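Local coordinates for meso-diaminopimelate dehydrogenase (Clostridium tetani, PDB 3WGY), which probably catalyses the reversible NADP-dependent oxidative deamination of meso-2,6-diaminopimelate to L-2-amino-6-oxopimelate, a step linked to lysine and cell-wall biosynthesis, at residues I7-Y12 / K21-N26; V65-G70 / A286-I291; T89-D94 / E104-I109; I119-D124 / S281-A286. The protein carries 6 engineered substitutions. All coordinates share one frame; numbering follows the deposited sequence.

Contact 1 of 4, residues I7-Y12 / K21-N26; sequences IGIVGY and KAIKQN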
loop_
_atom_site.group_PDB
_atom_site.type_symbol
_atom_site.label_atom_id
_atom_site.label_comp_id
_atom_site.label_asym_id
_atom_site.label_seq_id
_atom_site.Cartn_x
_atom_site.Cartn_y
_atom_site.Cartn_z
ATOM N N ILE B 7 22.938 -3.876 -13.182
ATOM C CA ILE B 7 21.872 -4.843 -13.363
ATOM C C ILE B 7 22.142 -5.816 -14.503
ATOM O O ILE B 7 22.792 -5.476 -15.489
ATOM C CB ILE B 7 20.517 -4.137 -13.613
ATOM C CG1 ILE B 7 20.136 -3.277 -12.398
ATOM C CG2 ILE B 7 19.430 -5.169 -13.889
ATOM C CD1 ILE B 7 19.999 -4.044 -11.112
ATOM N N GLY B 8 21.642 -7.035 -14.341
ATOM C CA GLY B 8 21.796 -8.055 -15.358
ATOM C C GLY B 8 20.427 -8.640 -15.633
ATOM O O GLY B 8 19.701 -8.977 -14.699
ATOM N N ILE B 9 20.068 -8.758 -16.906
ATOM C CA ILE B 9 18.768 -9.299 -17.280
ATOM C C ILE B 9 18.892 -10.678 -17.917
ATOM O O ILE B 9 19.667 -10.860 -18.853
ATOM C CB ILE B 9 18.040 -8.366 -18.298
ATOM C CG1 ILE B 9 17.853 -6.971 -17.700
ATOM C CG2 ILE B 9 16.692 -8.966 -18.681
ATOM C CD1 ILE B 9 17.211 -5.980 -18.654
ATOM N N VAL B 10 18.133 -11.642 -17.408
ATOM C CA VAL B 10 18.142 -12.989 -17.968
ATOM C C VAL B 10 16.805 -13.203 -18.669
ATOM O O VAL B 10 15.760 -13.276 -18.017
ATOM C CB VAL B 10 18.284 -14.070 -16.888
ATOM C CG1 VAL B 10 18.254 -15.441 -17.541
ATOM C CG2 VAL B 10 19.581 -13.881 -16.113
ATOM N N GLY B 11 16.843 -13.303 -19.995
ATOM C CA GLY B 11 15.623 -13.494 -20.754
ATOM C C GLY B 11 15.247 -12.201 -21.445
ATOM O O GLY B 11 15.147 -11.153 -20.812
ATOM N N TYR B 12 15.025 -12.260 -22.751
ATOM C CA TYR B 12 14.692 -11.049 -23.474
ATOM C C TYR B 12 13.311 -11.096 -24.123
ATOM O O TYR B 12 13.158 -10.777 -25.297
ATOM C CB TYR B 12 15.782 -10.773 -24.512
ATOM C CG TYR B 12 15.903 -9.329 -24.941
ATOM C CD1 TYR B 12 15.821 -8.289 -24.014
ATOM C CD2 TYR B 12 16.167 -9.006 -26.271
ATOM C CE1 TYR B 12 16.005 -6.958 -24.406
ATOM C CE2 TYR B 12 16.350 -7.690 -26.669
ATOM C CZ TYR B 12 16.269 -6.673 -25.736
ATOM O OH TYR B 12 16.449 -5.376 -26.156
ATOM N N LYS B 21 13.880 -1.240 -20.461
ATOM C CA LYS B 21 13.265 0.074 -20.585
ATOM C C LYS B 21 13.209 0.809 -19.254
ATOM O O LYS B 21 13.625 1.961 -19.154
ATOM C CB LYS B 21 11.850 -0.051 -21.155
ATOM C CG LYS B 21 11.775 0.288 -22.621
ATOM C CD LYS B 21 10.477 -0.166 -23.262
ATOM C CE LYS B 21 10.749 -0.558 -24.711
ATOM N NZ LYS B 21 9.523 -0.768 -25.530
ATOM N N ALA B 22 12.698 0.137 -18.233
ATOM C CA ALA B 22 12.577 0.747 -16.922
ATOM C C ALA B 22 13.921 1.204 -16.355
ATOM O O ALA B 22 13.996 2.232 -15.679
ATOM C CB ALA B 22 11.905 -0.220 -15.964
ATOM N N ILE B 23 14.978 0.448 -16.627
ATOM C CA ILE B 23 16.287 0.811 -16.121
ATOM C C ILE B 23 16.700 2.182 -16.646
ATOM O O ILE B 23 17.508 2.864 -16.025
ATOM C CB ILE B 23 17.346 -0.249 -16.497
ATOM C CG1 ILE B 23 17.085 -1.536 -15.713
ATOM C CG2 ILE B 23 18.737 0.259 -16.171
ATOM C CD1 ILE B 23 18.017 -2.664 -16.062
ATOM N N LYS B 24 16.131 2.593 -17.775
ATOM C CA LYS B 24 16.440 3.900 -18.355
ATOM C C LYS B 24 15.806 5.024 -17.536
ATOM O O LYS B 24 16.258 6.173 -17.593
ATOM C CB LYS B 24 15.941 3.982 -19.802
ATOM C CG LYS B 24 16.613 3.007 -20.766
ATOM C CD LYS B 24 15.989 3.110 -22.153
ATOM C CE LYS B 24 16.649 2.157 -23.138
ATOM N NZ LYS B 24 18.083 2.497 -23.367
ATOM N N GLN B 25 14.756 4.687 -16.784
ATOM C CA GLN B 25 14.062 5.656 -15.936
ATOM C C GLN B 25 14.719 5.740 -14.556
ATOM O O GLN B 25 14.233 6.449 -13.679
ATOM C CB GLN B 25 12.585 5.267 -15.749
ATOM C CG GLN B 25 11.776 5.143 -17.028
ATOM C CD GLN B 25 10.283 4.982 -16.766
ATOM O OE1 GLN B 25 9.864 4.179 -15.926
ATOM N NE2 GLN B 25 9.471 5.742 -17.498
ATOM N N ASN B 26 15.820 5.018 -14.369
ATOM C CA ASN B 26 16.512 5.001 -13.084
ATOM C C ASN B 26 17.983 5.397 -13.176
ATOM O O ASN B 26 18.862 4.558 -13.381
ATOM C CB ASN B 26 16.377 3.614 -12.461
ATOM C CG ASN B 26 14.933 3.264 -12.134
ATOM O OD1 ASN B 26 14.474 3.450 -11.006
ATOM N ND2 ASN B 26 14.208 2.774 -13.126
#
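Ile-7 and Ile-23 meet where the first beta-alpha-beta unit of the Rossmann-type domain folds on itself, strand 5-10 lying beneath helix 14-23. The two chains lie at a slant to one another, end against flank. Ile-23 stretches toward the strand, its CD1 anti to CA (chi2 177°), and the terminal methyl does all the touching from the helix side. It settles on the CG2 branch of Ile-7, with CD1 of Ile-23 and CG2 of Ile-7 3.6 Å apart, and also leans on the CB of the same residue. Ile-7 offers this branch because its CG2 lies anti to the backbone N; its other branch, CG1, is set beside that nitrogen. Ile-9, two residues further along the strand and on the same face, brings its CD1 to 4.3 Å from CD1 of Ile-23, a looser touch. Branched isoleucines suit a strand face that must fill space beneath a helix, and Met-29 and Leu-31 of the next strand extend the apolar layer around Ile-23. Beyond the strand, Gly-11 has a positive phi of 105°, easily adopted by glycine, and belongs to a GxGxxG pattern consistent with dinucleotide binding. Past the helix, Asn-26 turns back: its ND2 donates to Ala-22 O at 2.6 Å, 43° out of the carbonyl plane, while Gln-25 N reaches that same oxygen from the opposite face.

Contact 2 of 4, residues V65-G70 / A286-I291; sequences VMILCG and AYSRAI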
loop_
_atom_site.group_PDB
_atom_site.type_symbol
_atom_site.label_atom_id
_atom_site.label_comp_id
_atom_site.label_asym_id
_atom_site.label_seq_id
_atom_site.Cartn_x
_atom_site.Cartn_y
_atom_site.Cartn_z
ATOM N N VAL B 65 22.946 -7.289 -9.389
ATOM C CA VAL B 65 21.640 -7.919 -9.300
ATOM C C VAL B 65 21.208 -8.442 -10.663
ATOM O O VAL B 65 21.296 -7.742 -11.664
ATOM C CB VAL B 65 20.576 -6.929 -8.775
ATOM C CG1 VAL B 65 19.223 -7.621 -8.689
ATOM C CG2 VAL B 65 20.989 -6.402 -7.417
ATOM N N MET B 66 20.740 -9.684 -10.681
ATOM C CA MET B 66 20.283 -10.317 -11.905
ATOM C C MET B 66 18.761 -10.411 -11.843
ATOM O O MET B 66 18.208 -11.020 -10.934
ATOM C CB MET B 66 20.885 -11.722 -12.018
ATOM C CG MET B 66 20.830 -12.340 -13.406
ATOM S SD MET B 66 21.998 -11.600 -14.572
ATOM C CE MET B 66 23.494 -12.341 -14.046
ATOM N N ILE B 67 18.080 -9.794 -12.795
ATOM C CA ILE B 67 16.628 -9.868 -12.808
ATOM C C ILE B 67 16.224 -11.018 -13.737
ATOM O O ILE B 67 16.531 -11.002 -14.931
ATOM C CB ILE B 67 16.008 -8.535 -13.291
ATOM C CG1 ILE B 67 16.530 -7.389 -12.415
ATOM C CG2 ILE B 67 14.482 -8.611 -13.223
ATOM C CD1 ILE B 67 15.901 -6.054 -12.688
ATOM N N LEU B 68 15.552 -12.018 -13.176
ATOM C CA LEU B 68 15.121 -13.187 -13.932
ATOM C C LEU B 68 13.814 -12.954 -14.680
ATOM O O LEU B 68 12.739 -12.858 -14.077
ATOM C CB LEU B 68 14.986 -14.382 -12.990
ATOM C CG LEU B 68 16.193 -14.535 -12.055
ATOM C CD1 LEU B 68 16.144 -15.890 -11.361
ATOM C CD2 LEU B 68 17.481 -14.402 -12.851
ATOM N N CYS B 69 13.919 -12.863 -16.004
ATOM C CA CYS B 69 12.761 -12.633 -16.860
ATOM C C CYS B 69 12.496 -13.826 -17.773
ATOM O O CYS B 69 12.137 -13.663 -18.940
ATOM C CB CYS B 69 12.988 -11.378 -17.693
ATOM S SG CYS B 69 13.571 -9.986 -16.708
ATOM N N GLY B 70 12.672 -15.020 -17.212
ATOM C CA GLY B 70 12.461 -16.268 -17.932
ATOM C C GLY B 70 12.075 -16.155 -19.393
ATOM O O GLY B 70 10.902 -15.948 -19.717
ATOM N N ALA B 286 12.535 -1.684 -9.338
ATOM C CA ALA B 286 12.539 -1.020 -8.039
ATOM C C ALA B 286 13.050 -1.957 -6.949
ATOM O O ALA B 286 13.851 -1.558 -6.088
ATOM C CB ALA B 286 11.151 -0.531 -7.691
ATOM N N TYR B 287 12.584 -3.202 -6.982
ATOM C CA TYR B 287 13.012 -4.184 -5.998
ATOM C C TYR B 287 14.483 -4.565 -6.166
ATOM O O TYR B 287 15.106 -5.071 -5.234
ATOM C CB TYR B 287 12.106 -5.413 -6.045
ATOM C CG TYR B 287 10.926 -5.260 -5.108
ATOM C CD1 TYR B 287 11.055 -5.538 -3.746
ATOM C CD2 TYR B 287 9.718 -4.726 -5.557
ATOM C CE1 TYR B 287 10.018 -5.278 -2.848
ATOM C CE2 TYR B 287 8.669 -4.462 -4.668
ATOM C CZ TYR B 287 8.831 -4.734 -3.315
ATOM O OH TYR B 287 7.833 -4.414 -2.422
ATOM N N SER B 288 15.043 -4.303 -7.345
ATOM C CA SER B 288 16.456 -4.588 -7.578
ATOM C C SER B 288 17.267 -3.631 -6.724
ATOM O O SER B 288 18.313 -3.997 -6.192
ATOM C CB SER B 288 16.829 -4.390 -9.046
ATOM O OG SER B 288 16.463 -5.531 -9.794
ATOM N N ARG B 289 16.777 -2.402 -6.599
ATOM C CA ARG B 289 17.460 -1.402 -5.795
ATOM C C ARG B 289 17.491 -1.875 -4.348
ATOM O O ARG B 289 18.500 -1.724 -3.662
ATOM C CB ARG B 289 16.746 -0.047 -5.873
ATOM C CG ARG B 289 17.423 1.029 -5.022
ATOM C CD ARG B 289 16.801 2.407 -5.190
ATOM N NE ARG B 289 16.883 2.907 -6.562
ATOM C CZ ARG B 289 15.897 2.847 -7.447
ATOM N NH1 ARG B 289 14.728 2.304 -7.117
ATOM N NH2 ARG B 289 16.083 3.325 -8.668
ATOM N N ALA B 290 16.381 -2.454 -3.893
ATOM C CA ALA B 290 16.275 -2.945 -2.523
ATOM C C ALA B 290 17.187 -4.135 -2.255
ATOM O O ALA B 290 17.800 -4.223 -1.191
ATOM C CB ALA B 290 14.839 -3.330 -2.216
ATOM N N ILE B 291 17.256 -5.060 -3.208
ATOM C CA ILE B 291 18.096 -6.241 -3.042
ATOM C C ILE B 291 19.561 -5.840 -3.025
ATOM O O ILE B 291 20.354 -6.385 -2.257
ATOM C CB ILE B 291 17.849 -7.260 -4.166
ATOM C CG1 ILE B 291 16.399 -7.741 -4.098
ATOM C CG2 ILE B 291 18.802 -8.434 -4.026
ATOM C CD1 ILE B 291 15.974 -8.227 -2.724
#
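Ser-288 of helix 276-296 presses its hydroxyl against Ile-67, in the middle of the parallel sheet of the Rossmann-type domain. This is the tight part of the contact. Ser-288 OG stands 3.0 Å from CD1 of Ile-67 and 3.2 Å from its CG1, so the oxygen rests against the last bond of the isoleucine chain. Ile-67 gets there by extension: its side chain does not start out toward the helix, but chi2 of -174° carries CD1 outward until it reaches the serine.

Val-65, two residues earlier on the same strand face, sits at ordinary contact distance but buries a broader surface against the helix. Its CG1 comes to 3.6 Å from Ser-288 OG, and its second methyl, CG2, passes 3.8 Å from Ser-288 O, so this valine lies alongside the serine and touches both its side chain and its backbone. Between them, Met-66 turns to the other face of the sheet, as alternation along a strand requires. The loose side is the C-terminal end of the segment, which draws away from the helix, and there Leu-68 and Gly-70 are partly exposed.

A small residue suits the helix here, since the CA atoms of Val-65 and Ser-288 approach to 6.4 Å. Its polarity is dealt with inside the helix, where Ser-288 OG is hydrogen-bonded to Leu-284 O one turn earlier. The hydroxyl can therefore face aliphatic carbons without a polar partner from the strand, and the association of strand and helix rests on close van der Waals fit between aliphatic carbons and an already satisfied hydroxyl.

Contact 3 of 4, residues T89-D94 / E104-I109; sequences TVDSFD and ERMDEI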
loop_
_atom_site.group_PDB
_atom_site.type_symbol
_atom_site.label_atom_id
_atom_site.label_comp_id
_atom_site.label_asym_id
_atom_site.label_seq_id
_atom_site.Cartn_x
_atom_site.Cartn_y
_atom_site.Cartn_z
ATOM N N THR B 89 19.638 -12.578 -6.823
ATOM C CA THR B 89 18.595 -12.572 -7.837
ATOM C C THR B 89 17.267 -11.958 -7.444
ATOM O O THR B 89 16.962 -11.799 -6.264
ATOM C CB THR B 89 18.307 -13.987 -8.313
ATOM O OG1 THR B 89 17.780 -14.751 -7.219
ATOM C CG2 THR B 89 19.581 -14.638 -8.828
ATOM N N VAL B 90 16.491 -11.620 -8.467
ATOM C CA VAL B 90 15.161 -11.055 -8.317
ATOM C C VAL B 90 14.293 -11.760 -9.352
ATOM O O VAL B 90 14.624 -11.768 -10.538
ATOM C CB VAL B 90 15.146 -9.529 -8.607
ATOM C CG1 VAL B 90 13.708 -9.044 -8.765
ATOM C CG2 VAL B 90 15.825 -8.770 -7.475
ATOM N N ASP B 91 13.198 -12.371 -8.910
ATOM C CA ASP B 91 12.302 -13.044 -9.844
ATOM C C ASP B 91 10.839 -12.755 -9.520
ATOM O O ASP B 91 10.514 -12.210 -8.459
ATOM C CB ASP B 91 12.542 -14.559 -9.861
ATOM C CG ASP B 91 12.069 -15.252 -8.596
ATOM O OD1 ASP B 91 10.915 -15.016 -8.175
ATOM O OD2 ASP B 91 12.848 -16.052 -8.028
ATOM N N SER B 92 9.955 -13.133 -10.435
ATOM C CA SER B 92 8.530 -12.898 -10.255
ATOM C C SER B 92 7.746 -14.204 -10.263
ATOM O O SER B 92 6.604 -14.246 -10.723
ATOM C CB SER B 92 8.026 -11.988 -11.369
ATOM O OG SER B 92 8.377 -12.537 -12.631
ATOM N N PHE B 93 8.375 -15.267 -9.767
ATOM C CA PHE B 93 7.754 -16.590 -9.695
ATOM C C PHE B 93 6.305 -16.376 -9.262
ATOM O O PHE B 93 6.055 -15.912 -8.152
ATOM C CB PHE B 93 8.528 -17.434 -8.677
ATOM C CG PHE B 93 8.147 -18.885 -8.660
ATOM C CD1 PHE B 93 7.064 -19.328 -7.901
ATOM C CD2 PHE B 93 8.878 -19.816 -9.391
ATOM C CE1 PHE B 93 6.720 -20.680 -7.870
ATOM C CE2 PHE B 93 8.538 -21.172 -9.365
ATOM C CZ PHE B 93 7.461 -21.601 -8.603
ATOM N N ASP B 94 5.349 -16.700 -10.130
ATOM C CA ASP B 94 3.943 -16.459 -9.791
ATOM C C ASP B 94 3.046 -17.650 -9.471
ATOM O O ASP B 94 1.820 -17.496 -9.415
ATOM C CB ASP B 94 3.264 -15.639 -10.894
ATOM C CG ASP B 94 3.228 -16.370 -12.227
ATOM O OD1 ASP B 94 3.132 -17.615 -12.219
ATOM O OD2 ASP B 94 3.283 -15.695 -13.280
ATOM N N GLU B 104 12.119 -22.322 -0.291
ATOM C CA GLU B 104 13.102 -23.228 0.296
ATOM C C GLU B 104 14.273 -23.475 -0.645
ATOM O O GLU B 104 15.431 -23.341 -0.248
ATOM C CB GLU B 104 12.452 -24.567 0.657
ATOM C CG GLU B 104 11.448 -24.491 1.792
ATOM C CD GLU B 104 12.049 -23.932 3.072
ATOM O OE1 GLU B 104 13.047 -24.503 3.568
ATOM O OE2 GLU B 104 11.520 -22.921 3.582
ATOM N N ARG B 105 13.965 -23.826 -1.892
ATOM C CA ARG B 105 14.992 -24.106 -2.895
ATOM C C ARG B 105 15.957 -22.932 -3.042
ATOM O O ARG B 105 17.178 -23.093 -2.945
ATOM C CB ARG B 105 14.342 -24.406 -4.256
ATOM C CG ARG B 105 15.339 -24.703 -5.387
ATOM C CD ARG B 105 15.413 -26.202 -5.708
ATOM N NE ARG B 105 16.757 -26.636 -6.101
ATOM C CZ ARG B 105 17.212 -26.694 -7.351
ATOM N NH1 ARG B 105 16.436 -26.348 -8.372
ATOM N NH2 ARG B 105 18.457 -27.100 -7.578
ATOM N N MET B 106 15.400 -21.751 -3.283
ATOM C CA MET B 106 16.215 -20.557 -3.458
ATOM C C MET B 106 16.949 -20.153 -2.182
ATOM O O MET B 106 18.050 -19.605 -2.244
ATOM C CB MET B 106 15.341 -19.398 -3.935
ATOM C CG MET B 106 14.693 -19.629 -5.285
ATOM S SD MET B 106 15.904 -19.738 -6.599
ATOM C CE MET B 106 16.265 -18.021 -6.918
ATOM N N ASP B 107 16.339 -20.423 -1.032
ATOM C CA ASP B 107 16.941 -20.076 0.253
ATOM C C ASP B 107 18.224 -20.868 0.480
ATOM O O ASP B 107 19.257 -20.302 0.844
ATOM C CB ASP B 107 15.949 -20.339 1.393
ATOM C CG ASP B 107 16.431 -19.784 2.724
ATOM O OD1 ASP B 107 16.915 -18.632 2.752
ATOM O OD2 ASP B 107 16.315 -20.495 3.747
ATOM N N GLU B 108 18.160 -22.176 0.255
ATOM C CA GLU B 108 19.327 -23.033 0.424
ATOM C C GLU B 108 20.466 -22.575 -0.482
ATOM O O GLU B 108 21.569 -22.291 -0.020
ATOM C CB GLU B 108 18.969 -24.486 0.100
ATOM C CG GLU B 108 19.942 -25.168 -0.861
ATOM C CD GLU B 108 19.589 -26.614 -1.125
ATOM O OE1 GLU B 108 19.691 -27.425 -0.178
ATOM O OE2 GLU B 108 19.207 -26.937 -2.272
ATOM N N ILE B 109 20.181 -22.503 -1.778
ATOM C CA ILE B 109 21.168 -22.096 -2.768
ATOM C C ILE B 109 21.738 -20.712 -2.491
ATOM O O ILE B 109 22.942 -20.496 -2.620
ATOM C CB ILE B 109 20.551 -22.112 -4.174
ATOM C CG1 ILE B 109 20.036 -23.520 -4.487
ATOM C CG2 ILE B 109 21.581 -21.674 -5.197
ATOM C CD1 ILE B 109 18.912 -23.562 -5.494
#
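A single methyl group makes the whole contact from the helix side, and what it meets is oxygen rather than carbon: CE of Met-106 lies 3.6 Å from OG1 of Thr-89 and 4.1 Å from OD2 of Asp-91. The methionine chain is folded rather than extended, bent at chi2 and again at chi3 (-80°), and the two bends bring CE up against both polar side chains. Asp-91 points against it from the opposite direction. A methyl beside sulfur is slightly polarised, which probably makes such neighbours tolerable, and the long flexible chain lets methionine span the gap between backbones whose nearest CA atoms, those of Thr-89 and Met-106, are 9.4 Å apart.

Both oxygens have their real partners elsewhere. Thr-89 OG1 is hydrogen-bonded to Ser-117 OG on the neighbouring strand, and Asp-91 OD2 to His-102 NE2 near the start of the same helix. The other carboxylate oxygen organises the chain beyond the strand: Asp-91 OD1 accepts from the backbone N of Phe-93 at 3.0 Å, an Asx turn with a fairly straight bond of 162°, and the nitrogen arrives 41° out of the carboxylate plane. OD1 thus takes two backbone N-H groups, those of Phe-93 and Ser-120, while His-102 holds OD2, so both oxygens are gripped, and aspartate suits a place where the chain must turn away from the sheet.

Strand 88-90, helix 99-113 and strand 116-118 thus form a beta-alpha-beta crossover, the repeating element of a Rossmann-type fold, with Met-106 filling the layer between helix and sheet.

Contact 4 of 4, residues I119-D124 / S281-A286; sequences ISTGWD and SSVLVA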
loop_
_atom_site.group_PDB
_atom_site.type_symbol
_atom_site.label_atom_id
_atom_site.label_comp_id
_atom_site.label_asym_id
_atom_site.label_seq_id
_atom_site.Cartn_x
_atom_site.Cartn_y
_atom_site.Cartn_z
ATOM N N ILE B 119 12.215 -13.570 -4.241
ATOM C CA ILE B 119 11.284 -14.353 -5.042
ATOM C C ILE B 119 9.869 -13.781 -5.000
ATOM O O ILE B 119 9.499 -13.068 -4.066
ATOM C CB ILE B 119 11.193 -15.810 -4.553
ATOM C CG1 ILE B 119 10.398 -15.864 -3.250
ATOM C CG2 ILE B 119 12.599 -16.380 -4.322
ATOM C CD1 ILE B 119 9.895 -17.240 -2.900
ATOM N N SER B 120 9.101 -14.093 -6.038
ATOM C CA SER B 120 7.708 -13.697 -6.152
ATOM C C SER B 120 7.338 -12.220 -6.027
ATOM O O SER B 120 6.408 -11.869 -5.292
ATOM C CB SER B 120 6.880 -14.507 -5.150
ATOM O OG SER B 120 7.045 -15.904 -5.356
ATOM N N THR B 121 8.049 -11.350 -6.733
ATOM C CA THR B 121 7.700 -9.936 -6.699
ATOM C C THR B 121 6.954 -9.620 -8.005
ATOM O O THR B 121 6.926 -10.442 -8.924
ATOM C CB THR B 121 8.951 -9.031 -6.531
ATOM O OG1 THR B 121 8.531 -7.677 -6.309
ATOM C CG2 THR B 121 9.834 -9.092 -7.749
ATOM N N GLY B 122 6.343 -8.441 -8.072
ATOM C CA GLY B 122 5.568 -8.041 -9.239
ATOM C C GLY B 122 4.288 -7.444 -8.676
ATOM O O GLY B 122 4.321 -6.938 -7.546
ATOM N N TRP B 123 3.172 -7.474 -9.408
ATOM C CA TRP B 123 1.957 -6.916 -8.823
ATOM C C TRP B 123 1.162 -7.985 -8.078
ATOM O O TRP B 123 0.549 -7.694 -7.058
ATOM C CB TRP B 123 1.091 -6.139 -9.846
ATOM C CG TRP B 123 0.670 -6.805 -11.136
ATOM C CD1 TRP B 123 1.448 -7.037 -12.237
ATOM C CD2 TRP B 123 -0.664 -7.205 -11.497
ATOM N NE1 TRP B 123 0.678 -7.544 -13.262
ATOM C CE2 TRP B 123 -0.620 -7.659 -12.836
ATOM C CE3 TRP B 123 -1.892 -7.220 -10.820
ATOM C CZ2 TRP B 123 -1.756 -8.124 -13.512
ATOM C CZ3 TRP B 123 -3.023 -7.682 -11.496
ATOM C CH2 TRP B 123 -2.945 -8.126 -12.827
ATOM N N ASP B 124 1.176 -9.219 -8.579
ATOM C CA ASP B 124 0.533 -10.331 -7.871
ATOM C C ASP B 124 1.060 -11.649 -8.405
ATOM O O ASP B 124 0.675 -12.092 -9.489
ATOM C CB ASP B 124 -0.992 -10.315 -7.983
ATOM C CG ASP B 124 -1.659 -11.195 -6.917
ATOM O OD1 ASP B 124 -0.923 -11.853 -6.142
ATOM O OD2 ASP B 124 -2.910 -11.231 -6.845
ATOM N N SER B 281 7.724 -5.139 -14.860
ATOM C CA SER B 281 9.131 -4.800 -15.058
ATOM C C SER B 281 9.584 -3.649 -14.160
ATOM O O SER B 281 10.691 -3.678 -13.614
ATOM C CB SER B 281 9.380 -4.430 -16.518
ATOM O OG SER B 281 9.218 -5.555 -17.354
ATOM N N SER B 282 8.740 -2.630 -14.019
ATOM C CA SER B 282 9.080 -1.489 -13.172
ATOM C C SER B 282 9.198 -1.951 -11.732
ATOM O O SER B 282 10.077 -1.502 -10.994
ATOM C CB SER B 282 8.008 -0.400 -13.255
ATOM O OG SER B 282 8.028 0.222 -14.517
ATOM N N VAL B 283 8.299 -2.843 -11.333
ATOM C CA VAL B 283 8.319 -3.361 -9.985
ATOM C C VAL B 283 9.616 -4.141 -9.800
ATOM O O VAL B 283 10.314 -3.981 -8.792
ATOM C CB VAL B 283 7.109 -4.298 -9.718
ATOM C CG1 VAL B 283 7.255 -4.954 -8.355
ATOM C CG2 VAL B 283 5.799 -3.493 -9.799
ATOM N N LEU B 284 9.946 -4.973 -10.788
ATOM C CA LEU B 284 11.172 -5.766 -10.710
ATOM C C LEU B 284 12.387 -4.860 -10.519
ATOM O O LEU B 284 13.239 -5.118 -9.664
ATOM C CB LEU B 284 11.345 -6.628 -11.972
ATOM C CG LEU B 284 10.421 -7.852 -12.077
ATOM C CD1 LEU B 284 10.601 -8.538 -13.435
ATOM C CD2 LEU B 284 10.744 -8.815 -10.943
ATOM N N VAL B 285 12.459 -3.796 -11.307
ATOM C CA VAL B 285 13.573 -2.864 -11.213
ATOM C C VAL B 285 13.658 -2.190 -9.846
ATOM O O VAL B 285 14.738 -2.134 -9.257
ATOM C CB VAL B 285 13.487 -1.782 -12.296
ATOM C CG1 VAL B 285 14.591 -0.742 -12.086
ATOM C CG2 VAL B 285 13.621 -2.428 -13.671
ATOM N N ALA B 286 12.535 -1.684 -9.338
ATOM C CA ALA B 286 12.539 -1.020 -8.039
ATOM C C ALA B 286 13.050 -1.957 -6.949
ATOM O O ALA B 286 13.851 -1.558 -6.088
ATOM C CB ALA B 286 11.151 -0.531 -7.691
#
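Val-283 is the first residue of 281-286 to reach the loop, and it meets Gly-122, the N-cap of helix 123-138. Its CG1, anti to the backbone N (chi1 173°), comes to 3.6 Å from both N and CA of Gly-122, so the methyl lies directly on the glycine backbone. Glycine fits twice over: it lets the valine come this near, with CA atoms 5.5 Å apart, and it accepts a positive phi of 135° just before the helix. The same CG1 is 3.6 Å from OG1 of Thr-121, where the two side chains run antiparallel, side by side.

Leu-284 follows, reaching the threonine with the end of its chain. Its CD2 lies 3.3 Å from CG2 of Thr-121, closer than ordinary van der Waals contact, a sign of tight packing. That methyl of Thr-121 sits between its own backbone N and carbonyl carbon, because chi1 of -172° gives the anti position to OG1.

Val-285 then turns toward Ala-22 of helix 14-23, and Ala-286 packs on Ser-137 of the second subunit. Helix 276-296 is thus wedged between the Rossmann-type sheet, the neighbouring subunit and the loop that links strand 116-118 to helix 123-138.

Aliphatic side chains on the helix suit such close quarters, but the fit has a price. Thr-121 OG1 is buried with no polar partner in the model, which would be expected to carry an energetic cost that the close packing around it may offset.

How the contacts relate
From the N terminus, contact 1 closes first, a short loop from strand 5-10 through its helix to Asn-26. Contact 2 opens at strand 65-68 and closes only on helix 276-296, so its long loop encloses both remaining contacts. Contact 3 closes the short strand-to-helix loop of another beta-alpha-beta unit within it, and contact 4 follows in series, closing just inside contact 2 and sharing Ala-286 with it; none cross. Contacts 1, 2 and 3 reach one parallel sheet through strands 5-10, 65-68 and 88-90, neighbours in that order. Helix 276-296 returns late in the chain to join them, and Val-285 on it also touches 21-26, tying contact 4 to contact 1.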